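Local coordinates for conserved domain protein (Bacillus anthracis, PDB 3FBQ), which is of unknown function but folds into two beta-rich halves that probably belong to the immunoglobulin-like E-set class, at residues E22-F27 and D46-G51; R52-T57 and V115-N120; L199-K202 and D208-G211. All blocks are in the same frame, centred on the assembly; numbering follows the deposited sequence.

In the fold
Along the chain the three contacts follow one another without overlap. Interactions 1 and 2 lie in the N-terminal half, their centres about 12 Å apart, and meet directly: strands 40-49 and 53-62 are antiparallel neighbours in a five-stranded sheet, where the backbones of D46 and I48 pair with those of T57 and S55. Interaction 1 adds the helical turn 24-27 to that sheet, and interaction 2 packs the sheet against the three-stranded one holding strand 114-126. Interaction 3 belongs to the eight-stranded sheet of the C-terminal half, its centre about 20 and 25 Å from the centres of interactions 1 and 2. Interactions 2 and 3 are thus internal to their beta units, whereas interaction 1 lies near the junction of the two.

Interaction 1 (E22-F27 and D46-G51); sequences ENYKEF and DVISDG
The short, weakly bonded helical turn about 24-27 packs against strand 40-49 of the five-stranded antiparallel sheet through two patches, one charged and one apolar. In the charged patch K25 reaches D46 with its ammonium group: NZ of K25 lies 2.7 Å from OD2 of D46 in a salt bridge, approaching the syn lone pair of that oxygen. A second, weak bond to OD1 is doubtful, because the place of that oxygen is unsure. The lysine chain leaves with CG anti to the backbone N (chi1 -166°), runs extended, and bends at its last torsion; the two side chains cross at about a right angle. Lysine suits this place because its flexible chain can run along the acid and turn its charge back onto the carboxylate. E30 is a second, weak ionic partner of the same lysine.

Two residues along the strand, I48 puts its branches against the helix. Its CG2 touches CD1 of the Y24 ring at 3.8 Å, meeting the ring obliquely, while CD1 of I48 reaches CB of F27 at 4.0 Å. The branched isoleucine thus serves two helix residues at once, and Y24, buried, also meets the rings of Y21 and F10. The arrangement is a helical turn laid over one face of an antiparallel sheet, on the side of D46 and I48, while V47 and S49 face strand 131-144.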
loop_
_atom_site.group_PDB
_atom_site.type_symbol
_atom_site.label_atom_id
_atom_site.label_comp_id
_atom_site.label_asym_id
_atom_site.label_seq_id
_atom_site.Cartn_x
_atom_site.Cartn_y
_atom_site.Cartn_z
ATOM N N GLU A 22 2.441 9.377 -28.929
ATOM C CA GLU A 22 1.900 10.275 -29.917
ATOM C C GLU A 22 0.450 9.958 -30.396
ATOM O O GLU A 22 -0.359 10.875 -30.433
ATOM C CB GLU A 22 2.847 10.496 -31.089
ATOM C CG GLU A 22 1.991 10.835 -32.321
ATOM C CD GLU A 22 2.550 11.938 -33.238
ATOM O OE1 GLU A 22 3.694 11.748 -33.747
ATOM O OE2 GLU A 22 1.815 12.947 -33.480
ATOM N N ASN A 23 0.094 8.693 -30.686
ATOM C CA ASN A 23 -1.291 8.406 -31.119
ATOM C C ASN A 23 -2.213 7.785 -30.136
ATOM O O ASN A 23 -3.268 7.281 -30.520
ATOM C CB ASN A 23 -1.340 7.591 -32.386
ATOM C CG ASN A 23 -0.426 8.121 -33.388
ATOM O OD1 ASN A 23 -0.593 9.259 -33.836
ATOM N ND2 ASN A 23 0.608 7.340 -33.722
ATOM N N TYR A 24 -1.869 7.859 -28.869
ATOM C CA TYR A 24 -2.657 7.176 -27.867
ATOM C C TYR A 24 -4.034 7.838 -27.568
ATOM O O TYR A 24 -5.054 7.150 -27.438
ATOM C CB TYR A 24 -1.805 6.975 -26.609
ATOM C CG TYR A 24 -1.044 5.702 -26.649
ATOM C CD1 TYR A 24 -1.316 4.682 -25.763
ATOM C CD2 TYR A 24 -0.065 5.495 -27.577
ATOM C CE1 TYR A 24 -0.628 3.504 -25.803
ATOM C CE2 TYR A 24 0.617 4.305 -27.651
ATOM C CZ TYR A 24 0.318 3.315 -26.760
ATOM O OH TYR A 24 1.001 2.136 -26.832
ATOM N N LYS A 25 -4.081 9.158 -27.456
ATOM C CA LYS A 25 -5.347 9.758 -27.057
ATOM C C LYS A 25 -6.394 9.495 -28.086
ATOM O O LYS A 25 -7.553 9.306 -27.762
ATOM C CB LYS A 25 -5.272 11.280 -26.847
ATOM C CG LYS A 25 -6.484 11.766 -26.130
ATOM C CD LYS A 25 -6.274 13.104 -25.540
ATOM C CE LYS A 25 -7.613 13.720 -25.148
ATOM N NZ LYS A 25 -8.152 13.130 -23.872
ATOM N N GLU A 26 -5.990 9.506 -29.350
ATOM C CA GLU A 26 -6.994 9.516 -30.377
ATOM C C GLU A 26 -7.650 8.130 -30.412
ATOM O O GLU A 26 -8.816 7.959 -30.767
ATOM C CB GLU A 26 -6.402 9.976 -31.703
ATOM C CG GLU A 26 -7.493 10.439 -32.640
ATOM C CD GLU A 26 -7.030 11.524 -33.635
ATOM O OE1 GLU A 26 -7.953 12.306 -34.097
ATOM O OE2 GLU A 26 -5.773 11.572 -33.935
ATOM N N PHE A 27 -6.889 7.149 -29.985
ATOM C CA PHE A 27 -7.372 5.822 -30.026
ATOM C C PHE A 27 -7.886 5.465 -28.689
ATOM O O PHE A 27 -8.452 4.413 -28.506
ATOM C CB PHE A 27 -6.287 4.893 -30.529
ATOM C CG PHE A 27 -6.225 4.865 -32.005
ATOM C CD1 PHE A 27 -6.743 3.773 -32.710
ATOM C CD2 PHE A 27 -5.735 5.969 -32.702
ATOM C CE1 PHE A 27 -6.713 3.748 -34.089
ATOM C CE2 PHE A 27 -5.717 5.985 -34.069
ATOM C CZ PHE A 27 -6.222 4.879 -34.785
ATOM N N ASP A 46 -8.173 9.289 -20.019
ATOM C CA ASP A 46 -8.097 8.456 -21.213
ATOM C C ASP A 46 -7.828 6.999 -20.852
ATOM O O ASP A 46 -7.079 6.709 -19.919
ATOM C CB ASP A 46 -7.013 8.973 -22.160
ATOM C CG ASP A 46 -7.407 10.267 -22.846
ATOM O OD1 ASP A 46 -6.597 10.789 -23.641
ATOM O OD2 ASP A 46 -8.525 10.760 -22.590
ATOM N N VAL A 47 -8.442 6.086 -21.598
ATOM C CA VAL A 47 -8.258 4.659 -21.366
ATOM C C VAL A 47 -7.996 3.917 -22.673
ATOM O O VAL A 47 -8.580 4.238 -23.708
ATOM C CB VAL A 47 -9.485 4.037 -20.672
ATOM C CG1 VAL A 47 -10.698 4.092 -21.589
ATOM C CG2 VAL A 47 -9.189 2.605 -20.254
ATOM N N ILE A 48 -7.114 2.924 -22.617
ATOM C CA ILE A 48 -6.703 2.184 -23.823
ATOM C C ILE A 48 -5.953 0.909 -23.445
ATOM O O ILE A 48 -5.281 0.833 -22.433
ATOM C CB ILE A 48 -5.745 3.007 -24.670
ATOM C CG1 ILE A 48 -5.743 2.520 -26.155
ATOM C CG2 ILE A 48 -4.304 3.045 -24.025
ATOM C CD1 ILE A 48 -4.905 3.379 -27.090
ATOM N N SER A 49 -6.021 -0.084 -24.302
ATOM C CA SER A 49 -5.506 -1.421 -24.012
ATOM C C SER A 49 -5.078 -2.069 -25.313
ATOM O O SER A 49 -5.864 -2.219 -26.302
ATOM C CB SER A 49 -6.582 -2.277 -23.375
ATOM O OG SER A 49 -6.234 -3.622 -23.510
ATOM N N ASP A 50 -3.797 -2.403 -25.296
ATOM C CA ASP A 50 -3.028 -3.062 -26.366
ATOM C C ASP A 50 -3.702 -4.372 -26.668
ATOM O O ASP A 50 -3.446 -4.939 -27.686
ATOM C CB ASP A 50 -1.627 -3.487 -25.790
ATOM C CG ASP A 50 -0.484 -2.762 -26.402
ATOM O OD1 ASP A 50 -0.690 -2.226 -27.495
ATOM O OD2 ASP A 50 0.658 -2.752 -25.853
ATOM N N GLY A 51 -4.452 -4.929 -25.732
ATOM C CA GLY A 51 -4.519 -6.388 -25.667
ATOM C C GLY A 51 -3.411 -6.919 -24.765
ATOM O O GLY A 51 -3.573 -7.960 -24.072
#

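Interaction 2 (R52-T57 and V115-N120); sequences RTLSIT and VNFRWN
L54 sets its CD2 methyl over one face of the F117 ring, a CH-pi contact with CD2 of L54 3.9 Å from the ring centroid and 23° off the ring normal. The methyl sits toward the rim, and its nearest ring atom is CG of F117 at 3.6 Å. The same methyl also bears on CG1 of V115, at 4.3 Å. Farther along, CD1 of I56 comes obliquely to the ring at CE1 of F117, 3.5 Å away. With chi1 at 64°, F117 holds its CG between its own backbone N and carbonyl carbon, and the ring stands up from its strand toward L54 and I56.

No hydrogen bond joins the segments, because this is face-to-face packing of two sheets in a beta sandwich: the axes of segments 53-57 and 115-120 approach to 9.4 Å and cross at -47°. Apolar residues suit the buried interface, the flat phenylalanine offering a broad surface to the slimmer aliphatic chains. Around this first shell, V143 touches both L54 and V115, while L76 packs on L54 and F117. In its own sheet, I56 is positioned by backbone bonding to V102, and L54 by bonding to T104.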
loop_
_atom_site.group_PDB
_atom_site.type_symbol
_atom_site.label_atom_id
_atom_site.label_comp_id
_atom_site.label_asym_id
_atom_site.label_seq_id
_atom_site.Cartn_x
_atom_site.Cartn_y
_atom_site.Cartn_z
ATOM N N ARG A 52 -2.280 -6.214 -24.749
ATOM C CA ARG A 52 -1.180 -6.680 -23.940
ATOM C C ARG A 52 -1.081 -5.813 -22.721
ATOM O O ARG A 52 -0.892 -6.314 -21.613
ATOM C CB ARG A 52 0.152 -6.664 -24.700
ATOM C CG ARG A 52 1.414 -6.937 -23.839
ATOM C CD ARG A 52 1.411 -8.217 -22.927
ATOM N NE ARG A 52 0.969 -9.396 -23.668
ATOM C CZ ARG A 52 0.718 -10.599 -23.133
ATOM N NH1 ARG A 52 0.306 -11.585 -23.892
ATOM N NH2 ARG A 52 0.888 -10.844 -21.847
ATOM N N THR A 53 -1.141 -4.494 -22.946
ATOM C CA THR A 53 -0.896 -3.557 -21.876
ATOM C C THR A 53 -2.067 -2.545 -21.760
ATOM O O THR A 53 -2.750 -2.245 -22.758
ATOM C CB THR A 53 0.594 -3.005 -21.819
ATOM O OG1 THR A 53 0.565 -1.613 -21.558
ATOM C CG2 THR A 53 1.423 -3.213 -23.055
ATOM N N LEU A 54 -2.377 -2.101 -20.541
ATOM C CA LEU A 54 -3.492 -1.202 -20.324
ATOM C C LEU A 54 -2.906 0.088 -19.802
ATOM O O LEU A 54 -2.090 0.071 -18.878
ATOM C CB LEU A 54 -4.416 -1.800 -19.313
ATOM C CG LEU A 54 -5.384 -0.828 -18.653
ATOM C CD1 LEU A 54 -6.637 -0.496 -19.509
ATOM C CD2 LEU A 54 -5.771 -1.409 -17.258
ATOM N N SER A 55 -3.238 1.199 -20.442
ATOM C CA SER A 55 -2.631 2.437 -20.051
ATOM C C SER A 55 -3.764 3.346 -19.772
ATOM O O SER A 55 -4.811 3.340 -20.448
ATOM C CB SER A 55 -1.668 3.029 -21.078
ATOM O OG SER A 55 -1.116 2.023 -21.935
ATOM N N ILE A 56 -3.561 4.100 -18.712
ATOM C CA ILE A 56 -4.574 4.921 -18.136
ATOM C C ILE A 56 -3.990 6.282 -17.785
ATOM O O ILE A 56 -2.813 6.403 -17.378
ATOM C CB ILE A 56 -5.053 4.187 -16.907
ATOM C CG1 ILE A 56 -6.432 3.716 -17.181
ATOM C CG2 ILE A 56 -4.758 4.907 -15.501
ATOM C CD1 ILE A 56 -6.932 3.049 -15.989
ATOM N N THR A 57 -4.842 7.286 -17.911
ATOM C CA THR A 57 -4.457 8.655 -17.770
ATOM C C THR A 57 -5.343 9.244 -16.682
ATOM O O THR A 57 -6.539 8.891 -16.575
ATOM C CB THR A 57 -4.604 9.260 -19.160
ATOM O OG1 THR A 57 -3.291 9.326 -19.767
ATOM C CG2 THR A 57 -5.191 10.569 -19.131
ATOM N N VAL A 115 -10.185 -6.262 -20.923
ATOM C CA VAL A 115 -9.394 -6.229 -19.700
ATOM C C VAL A 115 -10.266 -5.670 -18.593
ATOM O O VAL A 115 -10.663 -4.523 -18.670
ATOM C CB VAL A 115 -8.161 -5.274 -19.789
ATOM C CG1 VAL A 115 -7.420 -5.204 -18.423
ATOM C CG2 VAL A 115 -7.201 -5.695 -20.853
ATOM N N ASN A 116 -10.545 -6.463 -17.570
ATOM C CA ASN A 116 -11.214 -5.980 -16.370
ATOM C C ASN A 116 -10.198 -5.499 -15.382
ATOM O O ASN A 116 -9.302 -6.235 -14.955
ATOM C CB ASN A 116 -12.041 -7.099 -15.752
ATOM C CG ASN A 116 -12.869 -7.841 -16.810
ATOM O OD1 ASN A 116 -13.815 -7.268 -17.387
ATOM N ND2 ASN A 116 -12.534 -9.134 -17.068
ATOM N N PHE A 117 -10.282 -4.261 -14.970
ATOM C CA PHE A 117 -9.261 -3.870 -13.988
ATOM C C PHE A 117 -9.849 -3.125 -12.802
ATOM O O PHE A 117 -10.997 -2.696 -12.904
ATOM C CB PHE A 117 -8.181 -3.067 -14.677
ATOM C CG PHE A 117 -8.686 -1.810 -15.215
ATOM C CD1 PHE A 117 -8.620 -0.659 -14.460
ATOM C CD2 PHE A 117 -9.332 -1.784 -16.470
ATOM C CE1 PHE A 117 -9.111 0.544 -14.952
ATOM C CE2 PHE A 117 -9.846 -0.565 -17.003
ATOM C CZ PHE A 117 -9.711 0.605 -16.243
ATOM N N ARG A 118 -9.095 -2.994 -11.701
ATOM C CA ARG A 118 -9.554 -2.126 -10.605
ATOM C C ARG A 118 -8.434 -1.244 -10.239
ATOM O O ARG A 118 -7.290 -1.702 -9.992
ATOM C CB ARG A 118 -10.079 -2.856 -9.339
ATOM C CG ARG A 118 -10.765 -4.198 -9.661
ATOM C CD ARG A 118 -12.132 -4.523 -9.025
ATOM N NE ARG A 118 -12.065 -4.757 -7.580
ATOM C CZ ARG A 118 -13.038 -5.272 -6.801
ATOM N NH1 ARG A 118 -14.217 -5.670 -7.304
ATOM N NH2 ARG A 118 -12.823 -5.395 -5.484
ATOM N N TRP A 119 -8.741 0.037 -10.196
ATOM C CA TRP A 119 -7.793 1.017 -9.670
ATOM C C TRP A 119 -8.187 1.392 -8.244
ATOM O O TRP A 119 -9.181 2.068 -8.020
ATOM C CB TRP A 119 -7.730 2.247 -10.587
ATOM C CG TRP A 119 -6.523 3.055 -10.352
ATOM C CD1 TRP A 119 -5.327 2.609 -9.862
ATOM C CD2 TRP A 119 -6.367 4.454 -10.579
ATOM N NE1 TRP A 119 -4.429 3.646 -9.774
ATOM C CE2 TRP A 119 -5.038 4.794 -10.190
ATOM C CE3 TRP A 119 -7.217 5.467 -11.071
ATOM C CZ2 TRP A 119 -4.537 6.086 -10.292
ATOM C CZ3 TRP A 119 -6.718 6.748 -11.203
ATOM C CH2 TRP A 119 -5.390 7.057 -10.802
ATOM N N ASN A 120 -7.427 0.919 -7.279
ATOM C CA ASN A 120 -7.842 1.052 -5.874
ATOM C C ASN A 120 -6.825 1.917 -5.128
ATOM O O ASN A 120 -5.704 1.437 -4.844
ATOM C CB ASN A 120 -8.003 -0.329 -5.148
ATOM C CG ASN A 120 -9.086 -1.237 -5.781
ATOM O OD1 ASN A 120 -10.163 -0.777 -6.206
ATOM N ND2 ASN A 120 -8.795 -2.529 -5.849
#

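Interaction 3 (L199-K202 and D208-G211); sequences LTVK and DYSG
The backbone N of Y209 donates to O of V201 at 3.0 Å, with an angle of 145° at the hydrogen. This bond lies near the turn of a beta hairpin formed by strands 196-203 and 208-218 within the eight-stranded antiparallel sheet. The donor is tilted 30° from the carbonyl plane, and CA of D208 adds a CA-H...O contact to the same V201 O at 3.4 Å, so one carbonyl meets two successive residues of the partner strand.

K202 and D208 form the antiparallel non-hydrogen-bonded pair, with their side chains on one face. There CE of K202 approaches OD2 of D208 at 3.2 Å, whereas NZ of K202 remains 4.4 Å from that oxygen, beyond a salt bridge. Opposite charges suit this exposed face and probably attract, without direct pairing. On the other face lie V201 and Y209, both buried. Valine, branched at CB, fits an extended strand, and its apolar methyls also pack on F176 and F230. The ring of Y209 turns its edge toward V201 O and the backbone of K202, and its side chain also touches F230 and L233. OH of Y209 hydrogen-bonds with OD2 of D203 and with the backbone N of N234. CG of Y209 stands anti to the carbonyl carbon (chi1 -65°), which brings the ring alongside V201, CD1 of Y209 lying 4.0 Å from CG1 of V201.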
loop_
_atom_site.group_PDB
_atom_site.type_symbol
_atom_site.label_atom_id
_atom_site.label_comp_id
_atom_site.label_asym_id
_atom_site.label_seq_id
_atom_site.Cartn_x
_atom_site.Cartn_y
_atom_site.Cartn_z
ATOM N N LEU A 199 16.881 -3.749 -26.908
ATOM C CA LEU A 199 16.804 -3.715 -28.356
ATOM C C LEU A 199 16.542 -2.320 -28.848
ATOM O O LEU A 199 15.815 -1.526 -28.251
ATOM C CB LEU A 199 15.673 -4.569 -28.865
ATOM C CG LEU A 199 15.337 -5.937 -28.292
ATOM C CD1 LEU A 199 13.991 -6.299 -28.898
ATOM C CD2 LEU A 199 16.392 -6.995 -28.589
ATOM N N THR A 200 17.123 -2.042 -29.996
ATOM C CA THR A 200 17.010 -0.755 -30.653
ATOM C C THR A 200 16.436 -1.144 -31.980
ATOM O O THR A 200 16.809 -2.195 -32.534
ATOM C CB THR A 200 18.429 -0.114 -30.772
ATOM O OG1 THR A 200 18.442 1.112 -30.026
ATOM C CG2 THR A 200 18.906 0.075 -32.233
ATOM N N VAL A 201 15.517 -0.330 -32.485
ATOM C CA VAL A 201 14.743 -0.733 -33.649
ATOM C C VAL A 201 14.831 0.227 -34.830
ATOM O O VAL A 201 14.646 1.423 -34.670
ATOM C CB VAL A 201 13.260 -1.062 -33.261
ATOM C CG1 VAL A 201 12.505 -1.543 -34.423
ATOM C CG2 VAL A 201 13.209 -2.153 -32.187
ATOM N N LYS A 202 15.129 -0.330 -36.017
ATOM C CA LYS A 202 15.012 0.403 -37.294
ATOM C C LYS A 202 14.162 -0.398 -38.275
ATOM O O LYS A 202 13.960 -1.579 -38.023
ATOM C CB LYS A 202 16.402 0.650 -37.884
ATOM C CG LYS A 202 17.153 1.772 -37.208
ATOM C CD LYS A 202 18.275 2.245 -38.113
ATOM C CE LYS A 202 18.916 3.518 -37.563
ATOM N NZ LYS A 202 20.388 3.566 -37.947
ATOM N N ASP A 208 13.846 5.066 -37.115
ATOM C CA ASP A 208 14.134 4.567 -35.790
ATOM C C ASP A 208 12.811 4.519 -35.024
ATOM O O ASP A 208 11.882 5.267 -35.330
ATOM C CB ASP A 208 15.103 5.498 -35.108
ATOM C CG ASP A 208 16.198 4.743 -34.350
ATOM O OD1 ASP A 208 16.045 4.368 -33.114
ATOM O OD2 ASP A 208 17.248 4.548 -35.020
ATOM N N TYR A 209 12.722 3.637 -34.040
ATOM C CA TYR A 209 11.552 3.576 -33.229
ATOM C C TYR A 209 11.899 3.746 -31.751
ATOM O O TYR A 209 12.701 2.967 -31.178
ATOM C CB TYR A 209 10.792 2.275 -33.520
ATOM C CG TYR A 209 10.284 2.291 -34.939
ATOM C CD1 TYR A 209 11.094 1.846 -36.008
ATOM C CD2 TYR A 209 9.020 2.819 -35.236
ATOM C CE1 TYR A 209 10.643 1.901 -37.316
ATOM C CE2 TYR A 209 8.577 2.901 -36.552
ATOM C CZ TYR A 209 9.387 2.418 -37.572
ATOM O OH TYR A 209 8.930 2.469 -38.865
ATOM N N SER A 210 11.326 4.810 -31.181
ATOM C CA SER A 210 11.157 4.970 -29.741
ATOM C C SER A 210 10.211 3.915 -29.193
ATOM O O SER A 210 9.201 3.539 -29.838
ATOM C CB SER A 210 10.592 6.356 -29.367
ATOM O OG SER A 210 11.582 7.387 -29.514
ATOM N N GLY A 211 10.560 3.452 -27.990
ATOM C CA GLY A 211 9.910 2.343 -27.341
ATOM C C GLY A 211 10.198 2.362 -25.875
ATOM O O GLY A 211 11.005 3.133 -25.430
#